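Local coordinates for kinesin-like protein Nod (Drosophila melanogaster, PDB 3DCB) that is a kinesin-family ATPase, probably a microtubule motor, required for the distributive segregation of non-exchange chromosomes during meiosis, at residues D88-G93 / G133-R138; I223-V228 / R236-D241. All blocks are in the same frame, centred on the assembly; numbering follows the deposited sequence.

Contact 1 of 2, residues D88-G93 / G133-R138; sequences DKLLEG and GDIFER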
# COMPACT_ATOMS: atom_id res chain seq x y z
N ASP A 88 -1.60 -3.91 15.11
CA ASP A 88 -1.97 -3.62 16.48
C ASP A 88 -2.96 -2.45 16.52
O ASP A 88 -3.94 -2.49 17.25
CB ASP A 88 -0.73 -3.26 17.30
CG ASP A 88 0.25 -4.41 17.41
OD1 ASP A 88 -0.14 -5.48 17.94
OD2 ASP A 88 1.41 -4.26 16.97
N LYS A 89 -2.68 -1.43 15.72
CA LYS A 89 -3.52 -0.24 15.65
C LYS A 89 -4.90 -0.54 15.04
O LYS A 89 -5.92 0.02 15.46
CB LYS A 89 -2.80 0.87 14.86
CG LYS A 89 -1.62 1.49 15.61
CD LYS A 89 -2.08 2.25 16.86
CE LYS A 89 -0.98 2.36 17.94
NZ LYS A 89 0.27 3.06 17.52
N LEU A 90 -4.91 -1.43 14.06
CA LEU A 90 -6.14 -1.83 13.42
C LEU A 90 -7.05 -2.54 14.43
O LEU A 90 -8.23 -2.23 14.53
CB LEU A 90 -5.84 -2.78 12.26
CG LEU A 90 -7.04 -3.38 11.52
CD1 LEU A 90 -7.68 -2.28 10.69
CD2 LEU A 90 -6.59 -4.53 10.63
N LEU A 91 -6.48 -3.47 15.19
CA LEU A 91 -7.25 -4.21 16.18
C LEU A 91 -7.73 -3.33 17.33
O LEU A 91 -8.70 -3.66 18.01
CB LEU A 91 -6.45 -5.40 16.71
CG LEU A 91 -6.06 -6.39 15.59
CD1 LEU A 91 -5.38 -7.59 16.20
CD2 LEU A 91 -7.29 -6.82 14.81
N GLU A 92 -7.05 -2.21 17.55
CA GLU A 92 -7.45 -1.28 18.60
C GLU A 92 -8.65 -0.49 18.09
O GLU A 92 -9.42 0.06 18.88
CB GLU A 92 -6.30 -0.34 18.97
CG GLU A 92 -5.24 -0.98 19.85
CD GLU A 92 -3.99 -0.13 19.99
OE1 GLU A 92 -4.11 1.09 20.20
OE2 GLU A 92 -2.88 -0.70 19.89
N GLY A 93 -8.82 -0.46 16.77
CA GLY A 93 -9.93 0.25 16.17
C GLY A 93 -9.57 1.34 15.17
O GLY A 93 -10.48 1.94 14.58
N GLY A 133 -2.65 -13.15 8.38
CA GLY A 133 -2.29 -14.20 9.31
C GLY A 133 -2.24 -13.64 10.73
O GLY A 133 -2.74 -14.26 11.67
N ASP A 134 -1.64 -12.47 10.90
CA ASP A 134 -1.56 -11.88 12.22
C ASP A 134 -2.92 -11.45 12.72
O ASP A 134 -3.25 -11.65 13.89
CB ASP A 134 -0.62 -10.68 12.23
CG ASP A 134 0.83 -11.08 12.42
OD1 ASP A 134 1.09 -11.91 13.32
OD2 ASP A 134 1.70 -10.57 11.70
N ILE A 135 -3.72 -10.88 11.84
CA ILE A 135 -5.05 -10.45 12.24
C ILE A 135 -5.86 -11.64 12.74
O ILE A 135 -6.40 -11.62 13.84
CB ILE A 135 -5.76 -9.78 11.08
CG1 ILE A 135 -5.05 -8.46 10.77
CG2 ILE A 135 -7.24 -9.56 11.42
CD1 ILE A 135 -5.52 -7.78 9.51
N PHE A 136 -5.92 -12.69 11.92
CA PHE A 136 -6.67 -13.89 12.27
C PHE A 136 -6.14 -14.56 13.53
O PHE A 136 -6.89 -15.17 14.28
CB PHE A 136 -6.63 -14.88 11.11
CG PHE A 136 -7.84 -14.80 10.22
CD1 PHE A 136 -9.06 -15.29 10.66
CD2 PHE A 136 -7.76 -14.22 8.95
CE1 PHE A 136 -10.20 -15.21 9.85
CE2 PHE A 136 -8.89 -14.14 8.14
CZ PHE A 136 -10.12 -14.63 8.59
N GLU A 137 -4.84 -14.45 13.77
CA GLU A 137 -4.25 -15.07 14.94
C GLU A 137 -4.63 -14.32 16.20
O GLU A 137 -4.97 -14.92 17.21
CB GLU A 137 -2.74 -15.12 14.79
CG GLU A 137 -2.07 -15.99 15.80
CD GLU A 137 -0.77 -16.57 15.28
OE1 GLU A 137 -0.81 -17.15 14.16
OE2 GLU A 137 0.26 -16.43 15.96
N ARG A 138 -4.59 -12.99 16.15
CA ARG A 138 -4.92 -12.19 17.31
C ARG A 138 -6.42 -12.19 17.57
O ARG A 138 -6.85 -12.12 18.72
CB ARG A 138 -4.43 -10.76 17.13
CG ARG A 138 -2.92 -10.65 17.10
CD ARG A 138 -2.51 -9.24 16.85
NE ARG A 138 -1.07 -9.07 16.80
CZ ARG A 138 -0.46 -7.92 16.53
NH1 ARG A 138 -1.19 -6.83 16.29
NH2 ARG A 138 0.86 -7.85 16.49
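Leu91 lies along the hydrocarbon part of Arg138: its CD1 is 3.4 Å from Arg138 CD and as close to CB, the two side chains running at a slant to one another. With CG anti to the carbonyl carbon, Arg138 is stretched out from CG to NE, and this carries the guanidinium past the leucine toward the preceding turn of helix 84-92. There Asp88 OD1 sits over one face of the guanidinium, the salt bridge pairing it with NH1. The modelled separation is too short to be trusted, so the charge pairing is more secure than its exact geometry.

Deeper in, Leu90 CD2 meets Ile135 CD1 at 3.6 Å, the two side chains crossing at about a right angle, while Leu91 CD2 only grazes Ile135 CG2 at 4.4 Å. The short helical segments have axes 10.8 Å apart and cross at -46°. Helices 84-92 and 127-140 thus sit next to each other on one side of the central sheet of the kinesin motor domain, a P-loop NTPase fold, and the first of them ends in a Schellman motif at Gly93. Toward the sheet, Leu90 and Ile135 also rest on Val228 and Ile226 of strand 221-229.

Contact 2 of 2, residues I223-V228 / R236-D241; sequences IVTIHV and RMNIVD
Strands 223-228 and 236-241 run antiparallel, their short axes 4.7 Å apart and their directions 165° from each other. Two hydrogen-bonded pairs hold the ladder: Val224 with Ile239, where Val224 N reaches Ile239 O at 3.0 Å, and Ile226 with Met237, where Ile226 N donates to Met237 O at 172°. Both pairs also have the return bond.

Between them, in the non-hydrogen-bonded pair, Thr225 and Asn238 lie side by side and point the same way. Thr225 OG1 donates to Asn238 OD1 at 2.7 Å, in the carbonyl plane and on a lone pair. With chi1 at -59°, Thr225 keeps OG1 beside its own backbone N and turns CG2 toward Arg236, whose CB it meets at 3.7 Å; the same methyl lies 3.3 Å above one face of the His227 ring, offset toward the rim. Asn238 ND2 is hydrogen-bonded to Ser299 OG and Thr97 OG1, so both ends of this buried amide have partners.

These strands form a beta hairpin of the motor-domain sheet. The second ends at Asp241, which opens the DLAGSE sequence of kinesin switch II and is hydrogen-bonded through OD1 to Ser109 OG of the P-loop.

Putting an alanine at Thr225 would probably leave Asn238 OD1 without its donor and a gap where CG2 packs against the His227 ring face and Arg236 CB.

On the same face His227 NE2 is hydrogen-bonded to Ser155 OG and ND1 to His234 NE2. Ile223 CG1 and Val240 CG1 come within 4.3 Å. Val224, Ile226, Met237 and Ile239 point to the other face, where Ile226 and Met237 approach at CB.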
# COMPACT_ATOMS: atom_id res chain seq x y z
N ILE A 223 -6.73 -1.87 -4.78
CA ILE A 223 -6.88 -1.65 -3.37
C ILE A 223 -7.60 -2.85 -2.77
O ILE A 223 -8.75 -3.15 -3.11
CB ILE A 223 -7.71 -0.40 -3.08
CG1 ILE A 223 -7.04 0.81 -3.73
CG2 ILE A 223 -7.84 -0.17 -1.56
CD1 ILE A 223 -7.92 2.03 -3.80
N VAL A 224 -6.89 -3.57 -1.90
CA VAL A 224 -7.49 -4.69 -1.22
C VAL A 224 -7.59 -4.23 0.22
O VAL A 224 -6.58 -3.88 0.84
CB VAL A 224 -6.64 -5.98 -1.31
CG1 VAL A 224 -7.23 -7.05 -0.39
CG2 VAL A 224 -6.63 -6.51 -2.75
N THR A 225 -8.80 -4.17 0.73
CA THR A 225 -9.01 -3.74 2.10
C THR A 225 -9.44 -4.92 2.95
O THR A 225 -10.33 -5.68 2.58
CB THR A 225 -10.12 -2.69 2.21
OG1 THR A 225 -9.79 -1.55 1.43
CG2 THR A 225 -10.31 -2.27 3.66
N ILE A 226 -8.77 -5.05 4.10
CA ILE A 226 -9.10 -6.08 5.06
C ILE A 226 -9.96 -5.36 6.06
O ILE A 226 -9.51 -4.39 6.68
CB ILE A 226 -7.89 -6.60 5.84
CG1 ILE A 226 -6.88 -7.20 4.88
CG2 ILE A 226 -8.35 -7.61 6.88
CD1 ILE A 226 -7.46 -8.27 4.02
N HIS A 227 -11.19 -5.83 6.22
CA HIS A 227 -12.13 -5.23 7.16
C HIS A 227 -12.25 -6.09 8.40
O HIS A 227 -12.34 -7.32 8.32
CB HIS A 227 -13.51 -5.13 6.53
CG HIS A 227 -13.54 -4.37 5.26
ND1 HIS A 227 -13.82 -3.03 5.21
CD2 HIS A 227 -13.29 -4.76 3.98
CE1 HIS A 227 -13.72 -2.60 3.96
NE2 HIS A 227 -13.41 -3.63 3.20
N VAL A 228 -12.27 -5.43 9.55
CA VAL A 228 -12.43 -6.10 10.83
C VAL A 228 -13.59 -5.40 11.51
O VAL A 228 -13.48 -4.23 11.90
CB VAL A 228 -11.17 -5.95 11.69
CG1 VAL A 228 -11.35 -6.76 12.96
CG2 VAL A 228 -9.95 -6.42 10.91
N ARG A 236 -10.42 -0.64 9.35
CA ARG A 236 -9.95 -1.23 8.12
C ARG A 236 -8.48 -1.00 7.80
O ARG A 236 -7.88 -0.02 8.23
CB ARG A 236 -10.83 -0.77 6.95
CG ARG A 236 -10.95 0.72 6.75
CD ARG A 236 -12.23 1.07 5.97
NE ARG A 236 -13.29 1.56 6.85
CZ ARG A 236 -14.48 1.97 6.42
NH1 ARG A 236 -14.75 1.94 5.12
NH2 ARG A 236 -15.39 2.42 7.27
N MET A 237 -7.90 -1.95 7.08
CA MET A 237 -6.52 -1.87 6.66
C MET A 237 -6.45 -1.94 5.14
O MET A 237 -6.67 -3.00 4.54
CB MET A 237 -5.69 -3.02 7.23
CG MET A 237 -4.22 -2.91 6.83
SD MET A 237 -3.20 -4.20 7.53
CE MET A 237 -2.73 -3.46 9.09
N ASN A 238 -6.10 -0.82 4.53
CA ASN A 238 -6.02 -0.73 3.08
C ASN A 238 -4.63 -1.03 2.54
O ASN A 238 -3.64 -0.40 2.94
CB ASN A 238 -6.45 0.66 2.61
CG ASN A 238 -7.80 1.08 3.16
OD1 ASN A 238 -8.84 0.51 2.81
ND2 ASN A 238 -7.79 2.10 4.03
N ILE A 239 -4.56 -1.99 1.63
CA ILE A 239 -3.30 -2.33 0.99
C ILE A 239 -3.44 -1.73 -0.43
O ILE A 239 -4.26 -2.20 -1.23
CB ILE A 239 -3.13 -3.86 0.96
CG1 ILE A 239 -3.23 -4.40 2.40
CG2 ILE A 239 -1.75 -4.23 0.39
CD1 ILE A 239 -2.15 -3.88 3.31
N VAL A 240 -2.68 -0.68 -0.70
CA VAL A 240 -2.73 0.02 -1.98
C VAL A 240 -1.54 -0.26 -2.88
O VAL A 240 -0.40 0.04 -2.55
CB VAL A 240 -2.83 1.55 -1.79
CG1 VAL A 240 -3.06 2.23 -3.14
CG2 VAL A 240 -3.98 1.88 -0.84
N ASP A 241 -1.83 -0.82 -4.05
CA ASP A 241 -0.81 -1.19 -5.02
C ASP A 241 -0.93 -0.31 -6.26
O ASP A 241 -1.66 -0.62 -7.21
CB ASP A 241 -1.00 -2.65 -5.39
CG ASP A 241 0.18 -3.23 -6.16
OD1 ASP A 241 0.01 -4.35 -6.69
OD2 ASP A 241 1.25 -2.59 -6.23

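The centres of contacts 1 and 2 are about 13 Å apart, and the two touch: contact 1 joins two helices that lie on one side of the sheet to which contact 2 belongs. Helix 84-92 touches both strands of the hairpin, Leu90 CD1 lying 3.3 Å from Arg236 C, and helix 127-140 reaches strand 221-229. Along the chain contact 1 closes before contact 2 opens, and strand 96-102, which leads into the P-loop, falls between the two helices in sequence and pairs in parallel with strand 234-241. Contact 2 runs toward the nucleotide, the Val240 side chain about 9 Å from that of Lys108 in the predicted ATP site and about 11 Å from the bound magnesium ion, whereas contact 1 sits away from it.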